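PDB 4FD5: arylalkylamine N-Acetyltransferase 2 from Aedes aegypti, which probably transfers acyl groups from acyl-CoA to the amine of arylalkylamines, for example acetylating dopamine to N-acetyldopamine. Local coordinates for residues A148-L151 with I152-S155; E24-Q28 with T29-D33. One frame throughout, in Å; residues are numbered along the deposited sequence.

Interaction 1 (A148-L151 with I152-S155); sequences AKKL and IEKS
Lys149 and Glu153, Leu151 and Ser155 meet as i to i+4 pairs within one helix, a local contact on residues 147-161, the helix that links the parallel strands 129-138 and 166-171 in a beta-alpha-beta unit of the GNAT fold. The backbone is regular here: Ile152 N, Glu153 N and Lys154 N each donate to the carbonyl four residues back, the bond from Glu153 N to Lys149 O measuring 2.9 Å. Leu151 O is gripped twice by one residue. Ser155 N gives the helical bond, and Ser155 OG donates to Leu151 O at 2.8 Å from the other face of the carbonyl plane. The hydroxyl reaches back because OG lies beside its own backbone N (chi1 -68°), and its second hydrogen bond, with Asn81 ND2, satisfies this buried group further. On the outer side the carboxylate of Glu153 is flanked by two lysines without a salt bridge to either. Its OE2 lies obliquely across the extended chain of Lys149, 3.8 Å from Lys149 CG, whereas Lys149 NZ stays 4.8 Å from that same Glu153 OE2. Glu153 OE1 comes instead to the backbone of Lys150, 3.7 Å from Lys150 CA. Both ammonium groups may still steady the negative charge through space. Ile152 and Leu151 carry the apolar side to the sheet, Ile152 resting on Ile133 and Leu136 and Leu151 on Leu136. Helix 174-182 packs beside Ala148 and Ile152 through Val179, while Phe11 of strand 10-13 touches Lys150, Leu151 and Lys154.

Interaction 2 (E24-Q28 with T29-D33); sequences EHLRQ and TFFAD
Thr29, Leu26 and Phe31 meet at the C-terminal end of helix 19-29, where the chain of this GNAT-family enzyme leaves the helix and turns toward helix 35-39. Leu26 O gathers the turn: Phe30 N donates to it at 2.8 Å, Phe31 N at 3.1 Å from above the carbonyl plane, and Thr29 N adds a longer, more bent bond. The same leucine packs against both phenylalanines. Leu26 CB lies over one face of the Phe31 ring in a CH-pi contact, 3.8 Å from the centroid and 20° off the ring normal, and Leu26 CD2 touches Phe30 CB at 3.7 Å. Leu52, Glu53 and Ser56 of helix 50-60 also touch Phe31, while Ile135 and Ser137 of strand 129-138 meet Leu26 and Phe30. Thr29 folds back on the last turn. With chi1 at 70° its hydroxyl sits between the backbone N and the carbonyl carbon, from where Thr29 OG1 donates to His25 O at 2.9 Å, above the carbonyl plane. That places the oxygen over a face of the imidazole as well, toward its rim; His25 NE2 is hydrogen-bonded to Ser137 OG, and Thr29 OG1 lies 3.1 Å from His25 CE1.

In the fold
From the N terminus, the chain enters interaction 2 first, at the end of helix 19-29, and turns there toward helix 35-39; more than a hundred residues later it reaches interaction 1 near the start and middle of helix 147-161. Interaction 2 spans the turn that ends its helix and interaction 1 lies within a continuous helix, so neither closes a long loop; they follow in series, neither nesting nor crossing. The centres of interactions 1 and 2 lie about 19 Å apart. Their nearest atoms, those of interactions 1 and 2, are about 8 Å apart, without touching. Strand 129-138 connects them: Ile135 and Ser137 meet residues 24-33, whereas Ile133, Leu136 and Val138 meet residues 148-155. Strand 75-85 is shared too, through Val78 and Leu80 for interaction 2 and Asn81 for interaction 1.

Interaction 1 (A148-L151 with I152-S155)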
loop_
_atom_site.group_PDB
_atom_site.type_symbol
_atom_site.label_atom_id
_atom_site.label_comp_id
_atom_site.label_asym_id
_atom_site.label_seq_id
_atom_site.Cartn_x
_atom_site.Cartn_y
_atom_site.Cartn_z
ATOM N N ALA A 148 9.874 -9.342 2.987
ATOM C CA ALA A 148 8.490 -8.867 2.870
ATOM C C ALA A 148 7.635 -9.303 4.079
ATOM O O ALA A 148 6.930 -8.488 4.731
ATOM C CB ALA A 148 7.875 -9.337 1.550
ATOM N N LYS A 149 7.717 -10.597 4.396
ATOM C CA LYS A 149 6.919 -11.149 5.466
ATOM C C LYS A 149 7.359 -10.529 6.788
ATOM O O LYS A 149 6.530 -10.123 7.594
ATOM C CB LYS A 149 7.051 -12.676 5.493
ATOM C CG LYS A 149 6.117 -13.342 6.464
ATOM C CD LYS A 149 6.236 -14.853 6.288
ATOM C CE LYS A 149 5.207 -15.596 7.104
ATOM N NZ LYS A 149 5.387 -17.074 6.989
ATOM N N LYS A 150 8.671 -10.415 6.991
ATOM C CA LYS A 150 9.185 -9.829 8.229
ATOM C C LYS A 150 8.747 -8.372 8.404
ATOM O O LYS A 150 8.457 -7.944 9.515
ATOM C CB LYS A 150 10.700 -9.940 8.299
ATOM C CG LYS A 150 11.199 -11.384 8.326
ATOM C CD LYS A 150 12.730 -11.419 8.400
ATOM C CE LYS A 150 13.270 -12.844 8.364
ATOM N NZ LYS A 150 12.799 -13.631 9.534
ATOM N N LEU A 151 8.698 -7.621 7.312
ATOM C CA LEU A 151 8.237 -6.237 7.366
ATOM C C LEU A 151 6.797 -6.145 7.834
ATOM O O LEU A 151 6.453 -5.258 8.623
ATOM C CB LEU A 151 8.422 -5.554 6.007
ATOM C CG LEU A 151 9.839 -5.128 5.671
ATOM C CD1 LEU A 151 9.962 -4.829 4.184
ATOM C CD2 LEU A 151 10.217 -3.908 6.524
ATOM N N ILE A 152 5.956 -7.065 7.368
ATOM C CA ILE A 152 4.574 -7.062 7.836
ATOM C C ILE A 152 4.489 -7.516 9.307
ATOM O O ILE A 152 3.721 -6.968 10.086
ATOM C CB ILE A 152 3.676 -7.932 6.932
ATOM C CG1 ILE A 152 3.679 -7.372 5.501
ATOM C CG2 ILE A 152 2.267 -7.942 7.466
ATOM C CD1 ILE A 152 3.382 -5.875 5.435
ATOM N N GLU A 153 5.292 -8.508 9.681
ATOM C CA GLU A 153 5.348 -8.952 11.077
ATOM C C GLU A 153 5.743 -7.810 12.022
ATOM O O GLU A 153 5.125 -7.619 13.080
ATOM C CB GLU A 153 6.310 -10.130 11.211
ATOM C CG GLU A 153 5.766 -11.420 10.614
ATOM C CD GLU A 153 6.800 -12.529 10.528
ATOM O OE1 GLU A 153 7.996 -12.245 10.709
ATOM O OE2 GLU A 153 6.405 -13.687 10.271
ATOM N N LYS A 154 6.762 -7.045 11.629
ATOM C CA LYS A 154 7.223 -5.893 12.407
ATOM C C LYS A 154 6.161 -4.792 12.436
ATOM O O LYS A 154 5.988 -4.102 13.462
ATOM C CB LYS A 154 8.548 -5.354 11.853
ATOM C CG LYS A 154 9.735 -6.320 12.018
ATOM C CD LYS A 154 10.204 -6.379 13.479
ATOM C CE LYS A 154 11.494 -7.196 13.636
ATOM N NZ LYS A 154 12.086 -7.028 14.999
ATOM N N SER A 155 5.446 -4.650 11.320
ATOM C CA SER A 155 4.344 -3.695 11.240
ATOM C C SER A 155 3.246 -4.064 12.228
ATOM O O SER A 155 2.712 -3.197 12.896
ATOM C CB SER A 155 3.779 -3.624 9.813
ATOM O OG SER A 155 4.733 -3.042 8.934
#

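Interaction 2 (E24-Q28 with T29-D33)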
loop_
_atom_site.group_PDB
_atom_site.type_symbol
_atom_site.label_atom_id
_atom_site.label_comp_id
_atom_site.label_asym_id
_atom_site.label_seq_id
_atom_site.Cartn_x
_atom_site.Cartn_y
_atom_site.Cartn_z
ATOM N N GLU A 24 13.361 7.675 -2.697
ATOM C CA GLU A 24 14.231 7.246 -3.783
ATOM C C GLU A 24 14.113 5.727 -3.994
ATOM O O GLU A 24 13.982 5.276 -5.136
ATOM C CB GLU A 24 15.680 7.666 -3.521
ATOM C CG GLU A 24 16.658 7.297 -4.631
ATOM C CD GLU A 24 16.360 7.956 -5.980
ATOM O OE1 GLU A 24 15.600 8.944 -6.052
ATOM O OE2 GLU A 24 16.906 7.462 -6.991
ATOM N N HIS A 25 14.112 4.954 -2.905
ATOM C CA HIS A 25 13.938 3.495 -3.022
ATOM C C HIS A 25 12.660 3.245 -3.810
ATOM O O HIS A 25 12.654 2.449 -4.764
ATOM C CB HIS A 25 13.904 2.814 -1.641
ATOM C CG HIS A 25 13.230 1.462 -1.621
ATOM N ND1 HIS A 25 13.897 0.280 -1.883
ATOM C CD2 HIS A 25 11.949 1.109 -1.347
ATOM C CE1 HIS A 25 13.050 -0.740 -1.778
ATOM N NE2 HIS A 25 11.866 -0.262 -1.454
ATOM N N LEU A 26 11.589 3.960 -3.459
ATOM C CA LEU A 26 10.314 3.709 -4.132
ATOM C C LEU A 26 10.443 4.060 -5.620
ATOM O O LEU A 26 10.058 3.265 -6.494
ATOM C CB LEU A 26 9.155 4.448 -3.440
ATOM C CG LEU A 26 8.887 3.976 -1.999
ATOM C CD1 LEU A 26 7.852 4.840 -1.277
ATOM C CD2 LEU A 26 8.459 2.497 -1.968
ATOM N N ARG A 27 11.059 5.208 -5.912
ATOM C CA ARG A 27 11.180 5.634 -7.298
ATOM C C ARG A 27 11.892 4.571 -8.084
ATOM O O ARG A 27 11.585 4.346 -9.253
ATOM C CB ARG A 27 12.003 6.908 -7.415
ATOM C CG ARG A 27 11.303 8.139 -6.957
ATOM C CD ARG A 27 12.073 9.377 -7.418
ATOM N NE ARG A 27 11.574 10.565 -6.743
ATOM C CZ ARG A 27 12.136 11.101 -5.662
ATOM N NH1 ARG A 27 13.238 10.570 -5.137
ATOM N NH2 ARG A 27 11.601 12.184 -5.108
ATOM N N GLN A 28 12.858 3.924 -7.443
ATOM C CA GLN A 28 13.748 3.066 -8.196
ATOM C C GLN A 28 13.183 1.676 -8.274
ATOM O O GLN A 28 13.445 0.954 -9.241
ATOM C CB GLN A 28 15.145 3.025 -7.578
ATOM C CG GLN A 28 15.927 4.319 -7.724
ATOM C CD GLN A 28 16.282 4.635 -9.166
ATOM O OE1 GLN A 28 16.445 3.732 -9.995
ATOM N NE2 GLN A 28 16.398 5.920 -9.473
ATOM N N THR A 29 12.394 1.285 -7.276
ATOM C CA THR A 29 12.111 -0.142 -7.186
ATOM C C THR A 29 10.640 -0.476 -7.210
ATOM O O THR A 29 10.264 -1.611 -7.531
ATOM C CB THR A 29 12.752 -0.810 -5.933
ATOM O OG1 THR A 29 12.087 -0.360 -4.751
ATOM C CG2 THR A 29 14.224 -0.497 -5.829
ATOM N N PHE A 30 9.805 0.505 -6.884
ATOM C CA PHE A 30 8.422 0.198 -6.581
ATOM C C PHE A 30 7.398 0.838 -7.500
ATOM O O PHE A 30 6.569 0.149 -8.066
ATOM C CB PHE A 30 8.086 0.546 -5.131
ATOM C CG PHE A 30 6.670 0.233 -4.766
ATOM C CD1 PHE A 30 6.302 -1.063 -4.415
ATOM C CD2 PHE A 30 5.695 1.219 -4.794
ATOM C CE1 PHE A 30 5.002 -1.365 -4.088
ATOM C CE2 PHE A 30 4.384 0.922 -4.462
ATOM C CZ PHE A 30 4.033 -0.377 -4.111
ATOM N N PHE A 31 7.445 2.162 -7.619
ATOM C CA PHE A 31 6.343 2.913 -8.212
ATOM C C PHE A 31 5.993 2.429 -9.622
ATOM O O PHE A 31 4.831 2.203 -9.923
ATOM C CB PHE A 31 6.680 4.406 -8.262
ATOM C CG PHE A 31 6.577 5.126 -6.929
ATOM C CD1 PHE A 31 5.604 4.792 -5.998
ATOM C CD2 PHE A 31 7.449 6.168 -6.640
ATOM C CE1 PHE A 31 5.504 5.480 -4.794
ATOM C CE2 PHE A 31 7.350 6.871 -5.436
ATOM C CZ PHE A 31 6.387 6.515 -4.508
ATOM N N ALA A 32 6.996 2.273 -10.483
ATOM C CA ALA A 32 6.741 1.903 -11.878
ATOM C C ALA A 32 6.352 0.428 -12.051
ATOM O O ALA A 32 5.809 0.047 -13.083
ATOM C CB ALA A 32 7.949 2.231 -12.744
ATOM N N ASP A 33 6.628 -0.381 -11.032
ATOM C CA ASP A 33 6.412 -1.831 -11.078
ATOM C C ASP A 33 5.067 -2.256 -10.469
ATOM O O ASP A 33 4.590 -3.366 -10.689
ATOM C CB ASP A 33 7.557 -2.496 -10.312
ATOM C CG ASP A 33 7.784 -3.935 -10.714
ATOM O OD1 ASP A 33 7.573 -4.279 -11.895
ATOM O OD2 ASP A 33 8.205 -4.716 -9.835
HETATM O O HOH W 1 9.810 2.245 -10.081
#